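Local coordinates for phosphatidylinositol transfer protein SFH5 (Saccharomyces cerevisiae, PDB 6W32), which binds heme b and transfers phosphatidylinositol between membranes, regulating PtdIns(4,5)P2 homeostasis at the plasma membrane, at residues A218-N223 with K246-T251; K186-W191 with T226-V231. All coordinates share one frame; numbering follows the deposited sequence.

Contact 1 (A218-N223 with K246-T251); sequences AKYFVN and KFVVLT. With HEM (protoporphyrin IX containing Fe), chain D.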
loop_
_atom_site.group_PDB
_atom_site.type_symbol
_atom_site.label_atom_id
_atom_site.label_comp_id
_atom_site.label_asym_id
_atom_site.label_seq_id
_atom_site.Cartn_x
_atom_site.Cartn_y
_atom_site.Cartn_z
ATOM N N ALA A 218 -3.076 -8.580 5.633
ATOM C CA ALA A 218 -2.064 -9.343 6.348
ATOM C C ALA A 218 -0.695 -9.023 5.796
ATOM O O ALA A 218 -0.540 -8.830 4.585
ATOM C CB ALA A 218 -2.278 -10.844 6.209
ATOM N N LYS A 219 0.300 -9.010 6.677
ATOM C CA LYS A 219 1.695 -8.837 6.296
ATOM C C LYS A 219 2.538 -9.948 6.934
ATOM O O LYS A 219 2.441 -10.200 8.148
ATOM C CB LYS A 219 2.174 -7.450 6.701
ATOM C CG LYS A 219 3.569 -7.090 6.212
ATOM C CD LYS A 219 3.695 -5.585 6.022
ATOM C CE LYS A 219 4.913 -5.193 5.193
ATOM N NZ LYS A 219 5.065 -3.695 5.155
ATOM N N TYR A 220 3.339 -10.643 6.109
ATOM C CA TYR A 220 4.138 -11.777 6.558
ATOM C C TYR A 220 5.606 -11.414 6.457
ATOM O O TYR A 220 6.042 -10.837 5.458
ATOM C CB TYR A 220 3.861 -13.053 5.734
ATOM C CG TYR A 220 2.416 -13.448 5.757
ATOM C CD1 TYR A 220 1.551 -12.990 4.779
ATOM C CD2 TYR A 220 1.891 -14.215 6.799
ATOM C CE1 TYR A 220 0.210 -13.294 4.810
ATOM C CE2 TYR A 220 0.540 -14.549 6.829
ATOM C CZ TYR A 220 -0.285 -14.063 5.813
ATOM O OH TYR A 220 -1.621 -14.337 5.782
ATOM N N PHE A 221 6.366 -11.778 7.485
ATOM C CA PHE A 221 7.787 -11.475 7.583
ATOM C C PHE A 221 8.480 -12.817 7.665
ATOM O O PHE A 221 8.515 -13.407 8.746
ATOM C CB PHE A 221 8.085 -10.632 8.819
ATOM C CG PHE A 221 7.349 -9.341 8.853
ATOM C CD1 PHE A 221 7.973 -8.168 8.457
ATOM C CD2 PHE A 221 6.028 -9.286 9.277
ATOM C CE1 PHE A 221 7.312 -6.946 8.501
ATOM C CE2 PHE A 221 5.353 -8.071 9.312
ATOM C CZ PHE A 221 6.009 -6.886 8.921
ATOM N N VAL A 222 9.032 -13.311 6.559
ATOM C CA VAL A 222 9.475 -14.702 6.519
ATOM C C VAL A 222 10.997 -14.794 6.462
ATOM O O VAL A 222 11.694 -13.877 6.048
ATOM C CB VAL A 222 8.829 -15.470 5.349
ATOM C CG1 VAL A 222 7.350 -15.115 5.273
ATOM C CG2 VAL A 222 9.534 -15.163 4.055
ATOM N N ASN A 223 11.506 -15.928 6.926
ATOM C CA ASN A 223 12.923 -16.248 6.934
ATOM C C ASN A 223 13.698 -15.337 7.875
ATOM O O ASN A 223 14.786 -14.863 7.555
ATOM C CB ASN A 223 13.481 -16.230 5.524
ATOM C CG ASN A 223 13.050 -17.441 4.773
ATOM O OD1 ASN A 223 13.021 -18.536 5.344
ATOM N ND2 ASN A 223 12.655 -17.276 3.530
ATOM N N LYS A 246 -2.149 -7.475 12.278
ATOM C CA LYS A 246 -2.113 -8.151 10.995
ATOM C C LYS A 246 -0.733 -8.685 10.669
ATOM O O LYS A 246 -0.541 -9.254 9.590
ATOM C CB LYS A 246 -2.590 -7.238 9.876
ATOM C CG LYS A 246 -3.504 -6.080 10.332
ATOM C CD LYS A 246 -4.111 -5.294 9.155
ATOM C CE LYS A 246 -5.005 -4.148 9.624
ATOM N NZ LYS A 246 -6.019 -3.627 8.588
ATOM N N PHE A 247 0.210 -8.567 11.602
ATOM C CA PHE A 247 1.590 -9.015 11.427
ATOM C C PHE A 247 1.796 -10.477 11.838
ATOM O O PHE A 247 1.369 -10.888 12.915
ATOM C CB PHE A 247 2.512 -8.124 12.259
ATOM C CG PHE A 247 2.699 -6.767 11.690
ATOM C CD1 PHE A 247 2.067 -6.400 10.509
ATOM C CD2 PHE A 247 3.552 -5.856 12.305
ATOM C CE1 PHE A 247 2.254 -5.153 9.970
ATOM C CE2 PHE A 247 3.729 -4.615 11.769
ATOM C CZ PHE A 247 3.075 -4.268 10.595
ATOM N N VAL A 248 2.513 -11.228 11.000
ATOM C CA VAL A 248 2.901 -12.620 11.249
ATOM C C VAL A 248 4.364 -12.828 10.877
ATOM O O VAL A 248 4.762 -12.511 9.752
ATOM C CB VAL A 248 2.067 -13.608 10.423
ATOM C CG1 VAL A 248 2.581 -14.955 10.662
ATOM C CG2 VAL A 248 0.619 -13.518 10.773
ATOM N N VAL A 249 5.144 -13.423 11.776
ATOM C CA VAL A 249 6.584 -13.610 11.616
ATOM C C VAL A 249 6.867 -15.101 11.468
ATOM O O VAL A 249 6.451 -15.903 12.312
ATOM C CB VAL A 249 7.346 -13.042 12.824
ATOM C CG1 VAL A 249 8.823 -13.104 12.625
ATOM C CG2 VAL A 249 6.885 -11.632 13.107
ATOM N N LEU A 250 7.588 -15.476 10.413
ATOM C CA LEU A 250 7.819 -16.873 10.065
ATOM C C LEU A 250 9.314 -17.105 10.015
ATOM O O LEU A 250 9.970 -16.631 9.088
ATOM C CB LEU A 250 7.203 -17.216 8.709
ATOM C CG LEU A 250 5.677 -17.255 8.641
ATOM C CD1 LEU A 250 5.205 -17.900 7.339
ATOM C CD2 LEU A 250 5.106 -17.983 9.857
ATOM N N THR A 251 9.859 -17.873 10.963
ATOM C CA THR A 251 11.275 -18.205 10.862
ATOM C C THR A 251 11.591 -19.070 9.640
ATOM O O THR A 251 12.654 -18.884 9.025
ATOM C CB THR A 251 11.750 -18.875 12.126
ATOM O OG1 THR A 251 11.710 -17.935 13.208
ATOM C CG2 THR A 251 13.139 -19.325 11.961
HETATM C CHA HEM D . 9.240 -2.566 8.052
HETATM C CHB HEM D . 13.432 -2.796 5.732
HETATM C CHC HEM D . 14.884 -6.264 8.772
HETATM C CHD HEM D . 10.453 -6.373 10.799
HETATM C C1A HEM D . 10.259 -2.347 7.163
HETATM C C2A HEM D . 10.220 -1.325 6.160
HETATM C C3A HEM D . 11.402 -1.342 5.511
HETATM C C4A HEM D . 12.183 -2.415 6.105
HETATM C CMA HEM D . 11.929 -0.483 4.335
HETATM C CAA HEM D . 8.991 -0.406 6.071
HETATM C CBA HEM D . 8.031 -0.596 4.920
HETATM C CGA HEM D . 8.246 -1.757 4.025
HETATM O O1A HEM D . 9.245 -1.610 3.252
HETATM O O2A HEM D . 7.133 -2.200 3.588
HETATM C C1B HEM D . 14.211 -3.707 6.384
HETATM C C2B HEM D . 15.581 -3.993 6.061
HETATM C C3B HEM D . 15.999 -4.949 6.893
HETATM C C4B HEM D . 14.893 -5.302 7.782
HETATM C CMB HEM D . 16.353 -3.284 4.929
HETATM C CAB HEM D . 17.398 -5.603 6.909
HETATM C CBB HEM D . 18.114 -5.687 8.015
HETATM C C1C HEM D . 13.838 -6.639 9.595
HETATM C C2C HEM D . 13.813 -7.675 10.653
HETATM C C3C HEM D . 12.580 -7.692 11.207
HETATM C C4C HEM D . 11.776 -6.684 10.530
HETATM C CMC HEM D . 14.990 -8.601 11.057
HETATM C CAC HEM D . 12.081 -8.628 12.342
HETATM C CBC HEM D . 10.862 -9.215 12.294
HETATM C C1D HEM D . 9.722 -5.332 10.298
HETATM C C2D HEM D . 8.409 -4.913 10.728
HETATM C C3D HEM D . 8.073 -3.696 9.861
HETATM C C4D HEM D . 9.198 -3.528 9.007
HETATM C CMD HEM D . 7.508 -5.519 11.808
HETATM C CAD HEM D . 6.816 -2.821 9.792
HETATM C CBD HEM D . 6.103 -3.180 8.483
HETATM C CGD HEM D . 4.799 -2.425 8.432
HETATM O O1D HEM D . 4.122 -2.461 7.351
HETATM O O2D HEM D . 4.578 -1.586 9.371
HETATM N NA HEM D . 11.466 -2.985 7.122
HETATM N NB HEM D . 13.823 -4.515 7.433
HETATM N NC HEM D . 12.603 -6.094 9.595
HETATM N ND HEM D . 10.164 -4.466 9.280
HETATM FE FE HEM D . 11.980 -4.592 8.287
#

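Contact 2 (K186-W191 with T226-V231); sequences KGVSVW and TVFGWV. With HEM (protoporphyrin IX containing Fe), chain D.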
loop_
_atom_site.group_PDB
_atom_site.type_symbol
_atom_site.label_atom_id
_atom_site.label_comp_id
_atom_site.label_asym_id
_atom_site.label_seq_id
_atom_site.Cartn_x
_atom_site.Cartn_y
_atom_site.Cartn_z
ATOM N N LYS A 186 15.487 -13.362 4.094
ATOM C CA LYS A 186 16.463 -14.440 4.066
ATOM C C LYS A 186 17.848 -13.880 3.827
ATOM O O LYS A 186 18.185 -13.480 2.711
ATOM C CB LYS A 186 16.168 -15.469 2.987
ATOM C CG LYS A 186 17.269 -16.527 2.963
ATOM C CD LYS A 186 16.778 -17.935 2.529
ATOM C CE LYS A 186 17.489 -19.031 3.322
ATOM N NZ LYS A 186 18.886 -18.601 3.667
ATOM N N GLY A 187 18.662 -13.863 4.864
ATOM C CA GLY A 187 20.026 -13.466 4.678
ATOM C C GLY A 187 20.453 -12.391 5.639
ATOM O O GLY A 187 21.647 -12.124 5.752
ATOM N N VAL A 188 19.517 -11.768 6.347
ATOM C CA VAL A 188 19.914 -10.701 7.253
ATOM C C VAL A 188 20.911 -11.224 8.273
ATOM O O VAL A 188 20.835 -12.374 8.731
ATOM C CB VAL A 188 18.693 -10.089 7.951
ATOM C CG1 VAL A 188 18.032 -9.041 7.044
ATOM C CG2 VAL A 188 17.712 -11.180 8.337
ATOM N N SER A 189 21.893 -10.390 8.585
ATOM C CA SER A 189 22.822 -10.661 9.663
ATOM C C SER A 189 22.427 -9.792 10.830
ATOM O O SER A 189 22.048 -8.639 10.640
ATOM C CB SER A 189 24.252 -10.351 9.265
ATOM O OG SER A 189 24.954 -9.920 10.416
ATOM N N VAL A 190 22.509 -10.346 12.038
ATOM C CA VAL A 190 22.105 -9.601 13.218
ATOM C C VAL A 190 23.102 -8.515 13.578
ATOM O O VAL A 190 22.812 -7.666 14.427
ATOM C CB VAL A 190 21.896 -10.585 14.390
ATOM C CG1 VAL A 190 23.188 -10.877 15.090
ATOM C CG2 VAL A 190 20.890 -10.027 15.365
ATOM N N TRP A 191 24.275 -8.509 12.951
ATOM C CA TRP A 191 25.233 -7.429 13.187
ATOM C C TRP A 191 25.009 -6.219 12.289
ATOM O O TRP A 191 25.348 -5.099 12.675
ATOM C CB TRP A 191 26.662 -7.944 13.002
ATOM C CG TRP A 191 26.877 -9.224 13.743
ATOM C CD1 TRP A 191 27.288 -10.415 13.228
ATOM C CD2 TRP A 191 26.647 -9.445 15.131
ATOM N NE1 TRP A 191 27.345 -11.367 14.222
ATOM C CE2 TRP A 191 26.951 -10.788 15.398
ATOM C CE3 TRP A 191 26.216 -8.631 16.180
ATOM C CZ2 TRP A 191 26.838 -11.330 16.658
ATOM C CZ3 TRP A 191 26.101 -9.178 17.438
ATOM C CH2 TRP A 191 26.408 -10.504 17.668
ATOM N N THR A 226 15.186 -16.149 15.199
ATOM C CA THR A 226 14.621 -15.668 16.470
ATOM C C THR A 226 15.566 -14.761 17.243
ATOM O O THR A 226 15.151 -14.152 18.251
ATOM C CB THR A 226 14.242 -16.828 17.397
ATOM O OG1 THR A 226 15.202 -17.879 17.245
ATOM C CG2 THR A 226 12.854 -17.362 17.072
ATOM N N VAL A 227 16.830 -14.665 16.808
ATOM C CA VAL A 227 17.761 -13.719 17.413
ATOM C C VAL A 227 17.440 -12.295 17.014
ATOM O O VAL A 227 18.150 -11.366 17.438
ATOM C CB VAL A 227 19.210 -14.075 17.037
ATOM C CG1 VAL A 227 19.701 -15.274 17.915
ATOM C CG2 VAL A 227 19.339 -14.363 15.558
ATOM N N PHE A 228 16.365 -12.115 16.237
ATOM C CA PHE A 228 15.905 -10.851 15.715
ATOM C C PHE A 228 14.725 -10.296 16.495
ATOM O O PHE A 228 14.096 -9.315 16.055
ATOM C CB PHE A 228 15.525 -11.023 14.243
ATOM C CG PHE A 228 16.680 -10.880 13.304
ATOM C CD1 PHE A 228 17.207 -9.628 13.022
ATOM C CD2 PHE A 228 17.248 -11.986 12.712
ATOM C CE1 PHE A 228 18.265 -9.493 12.178
ATOM C CE2 PHE A 228 18.317 -11.847 11.854
ATOM C CZ PHE A 228 18.830 -10.609 11.595
ATOM N N GLY A 229 14.391 -10.911 17.626
ATOM C CA GLY A 229 13.222 -10.467 18.379
ATOM C C GLY A 229 13.288 -8.998 18.757
ATOM O O GLY A 229 12.282 -8.283 18.702
ATOM N N TRP A 230 14.479 -8.524 19.124
ATOM C CA TRP A 230 14.628 -7.138 19.528
ATOM C C TRP A 230 14.390 -6.175 18.376
ATOM O O TRP A 230 13.939 -5.040 18.596
ATOM C CB TRP A 230 16.018 -6.927 20.066
ATOM C CG TRP A 230 17.002 -7.185 19.021
ATOM C CD1 TRP A 230 17.354 -8.404 18.486
ATOM C CD2 TRP A 230 17.767 -6.214 18.342
ATOM N NE1 TRP A 230 18.318 -8.232 17.504
ATOM C CE2 TRP A 230 18.592 -6.899 17.405
ATOM C CE3 TRP A 230 17.856 -4.838 18.441
ATOM C CZ2 TRP A 230 19.470 -6.252 16.589
ATOM C CZ3 TRP A 230 18.701 -4.205 17.629
ATOM C CH2 TRP A 230 19.514 -4.902 16.705
ATOM N N VAL A 231 14.728 -6.574 17.152
ATOM C CA VAL A 231 14.374 -5.749 16.009
ATOM C C VAL A 231 12.864 -5.634 15.910
ATOM O O VAL A 231 12.304 -4.532 15.904
ATOM C CB VAL A 231 14.975 -6.327 14.718
ATOM C CG1 VAL A 231 14.368 -5.620 13.477
ATOM C CG2 VAL A 231 16.489 -6.246 14.755
HETATM C CHA HEM D . 9.240 -2.566 8.052
HETATM C CHB HEM D . 13.432 -2.796 5.732
HETATM C CHC HEM D . 14.884 -6.264 8.772
HETATM C CHD HEM D . 10.453 -6.373 10.799
HETATM C C1A HEM D . 10.259 -2.347 7.163
HETATM C C2A HEM D . 10.220 -1.325 6.160
HETATM C C3A HEM D . 11.402 -1.342 5.511
HETATM C C4A HEM D . 12.183 -2.415 6.105
HETATM C CMA HEM D . 11.929 -0.483 4.335
HETATM C CAA HEM D . 8.991 -0.406 6.071
HETATM C CBA HEM D . 8.031 -0.596 4.920
HETATM C CGA HEM D . 8.246 -1.757 4.025
HETATM O O1A HEM D . 9.245 -1.610 3.252
HETATM O O2A HEM D . 7.133 -2.200 3.588
HETATM C C1B HEM D . 14.211 -3.707 6.384
HETATM C C2B HEM D . 15.581 -3.993 6.061
HETATM C C3B HEM D . 15.999 -4.949 6.893
HETATM C C4B HEM D . 14.893 -5.302 7.782
HETATM C CMB HEM D . 16.353 -3.284 4.929
HETATM C CAB HEM D . 17.398 -5.603 6.909
HETATM C CBB HEM D . 18.114 -5.687 8.015
HETATM C C1C HEM D . 13.838 -6.639 9.595
HETATM C C2C HEM D . 13.813 -7.675 10.653
HETATM C C3C HEM D . 12.580 -7.692 11.207
HETATM C C4C HEM D . 11.776 -6.684 10.530
HETATM C CMC HEM D . 14.990 -8.601 11.057
HETATM C CAC HEM D . 12.081 -8.628 12.342
HETATM C CBC HEM D . 10.862 -9.215 12.294
HETATM C C1D HEM D . 9.722 -5.332 10.298
HETATM C C2D HEM D . 8.409 -4.913 10.728
HETATM C C3D HEM D . 8.073 -3.696 9.861
HETATM C C4D HEM D . 9.198 -3.528 9.007
HETATM C CMD HEM D . 7.508 -5.519 11.808
HETATM C CAD HEM D . 6.816 -2.821 9.792
HETATM C CBD HEM D . 6.103 -3.180 8.483
HETATM C CGD HEM D . 4.799 -2.425 8.432
HETATM O O1D HEM D . 4.122 -2.461 7.351
HETATM O O2D HEM D . 4.578 -1.586 9.371
HETATM N NA HEM D . 11.466 -2.985 7.122
HETATM N NB HEM D . 13.823 -4.515 7.433
HETATM N NC HEM D . 12.603 -6.094 9.595
HETATM N ND HEM D . 10.164 -4.466 9.280
HETATM FE FE HEM D . 11.980 -4.592 8.287
#

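Contact 1 (A218-N223 with K246-T251)
Residues Lys-219 to Val-222 pair in parallel with Phe-247 to Leu-250, joining the last two strands of the mixed sheet in the CRAL-TRIO (Sec14-like) domain; strand 247-250 is an outermost strand. The chain between them passes through helices 229-236 and 241-244, a beta-alpha-beta crossover. Across the pair, Lys-219 N donates to Lys-246 O, Val-248 N to Lys-219 O (3.0 Å), Phe-221 N to Val-248 O and Leu-250 N to Phe-221 O (2.8 Å), so that both backbone polar groups, N-H and C=O, of Lys-219 and of Phe-221 are used; a weak bond from Asn-223 N to Leu-250 O closes the series. Strand 179-184 binds the other side of strand 216-222 through backbone bonds of His-183 and Gln-181.

On the face that carries Tyr-220, Val-222, Val-248 and Leu-250, the Tyr-220 ring and the Val-248 side chain rise from the sheet together, flank to flank, with Tyr-220 CD2 3.7 Å from Val-248 CB, and Val-222 CG1 packs against Leu-250 CB. The opposite face, carrying Lys-219, Phe-221, Phe-247 and Val-249, turns to the heme. Phe-221 sends its CE2 corner onto one face of Phe-247 in a T-shaped stack, the centroids 5.1 Å apart and the planes at 72°, while CD2 of the same ring has Val-248 O near its plane. The Phe-221 ring also meets a heme pyrrole obliquely, and Phe-247 brings its edge to the propionate oxygen O2D.

With CG anti to the backbone N (chi1 -173°) and the chain extended beyond it, Lys-219, an experimentally established heme-binding residue, runs past the Phe-247 ring to the propionates. Its ammonium joins the two: Lys-219 NZ donates to heme O1D at 2.7 Å and to heme O2A at 3.0 Å.

Contact 2 (K186-W191 with T226-V231)
Val-190 and Phe-228 meet with the valine above the ring: Val-190 CG2 sits over one face of the Phe-228 benzene, 4.2 Å above the plane and displaced toward the rim. The same methyl faces Trp-230 quite differently, coming to the indole edge close to its plane, where Val-190 CG2 is 3.8 Å from Trp-230 NE1. A single methyl therefore fills the angle between a ring face and a ring edge. It is placed there by a first torsion that sets CG2 anti to the backbone N (chi1 85° for CG1), while CG1 turns back over the centre of the neighbouring Trp-191 ring, within its own segment.

Val-188 approaches Phe-228 from another direction, slanting across the far end of the ring, with Val-188 CG2 3.5 Å from Phe-228 CZ. Its second branch goes to the ligand, Val-188 CG1 lying 3.5 Å from the heme vinyl carbon CBB. The contact thus joins the loop between strand 179-184 and helix 195-211 to the N-terminal end of helix 229-236, in the CRAL-TRIO domain, at a rim of the heme pocket. Phe-228 occupies the N-cap position of that helix, and its ring meets the heme methyl CMC obliquely; one turn on, Val-231 CG1 packs at 3.5 Å from the pyrrole carbon C2C of the heme. Met-193, beyond the loop segment, touches both Phe-228 and Val-231.

No hydrogen bond crosses between the segments; the packing is mainly van der Waals contact of apolar side chains, with the backbone of Val-190 and Val-227 O also in touch. The loop is shaped locally by an ST turn in which Trp-191 N donates to Ser-189 OG at 3.0 Å (N-H...O angle 151°); Ser-189 and Trp-191, the two partners of this turn, flank Val-190 in the sequence.

Both contacts belong to the CRAL-TRIO domain and touch the same heme, but they meet different parts of it: contact 1 the propionates and pyrrole D with its methyl CMD, contact 2 the methyl CMC, pyrrole C and the vinyl carbon CBB. Contact 1 is the more buried, a sheet pairing built on backbone hydrogen bonds. Contact 2 lies at the surface and joins a loop to the start of a helix chiefly by apolar side chains, with no hydrogen bond between the segments. Strand 216-222 is followed, after a short connection, by helix 229-236, and segments 218-223 and 226-231 are two residues apart. The contacts touch where Asn-223 CB packs 3.8 Å from Lys-186 CA and Thr-251 lies against Thr-226.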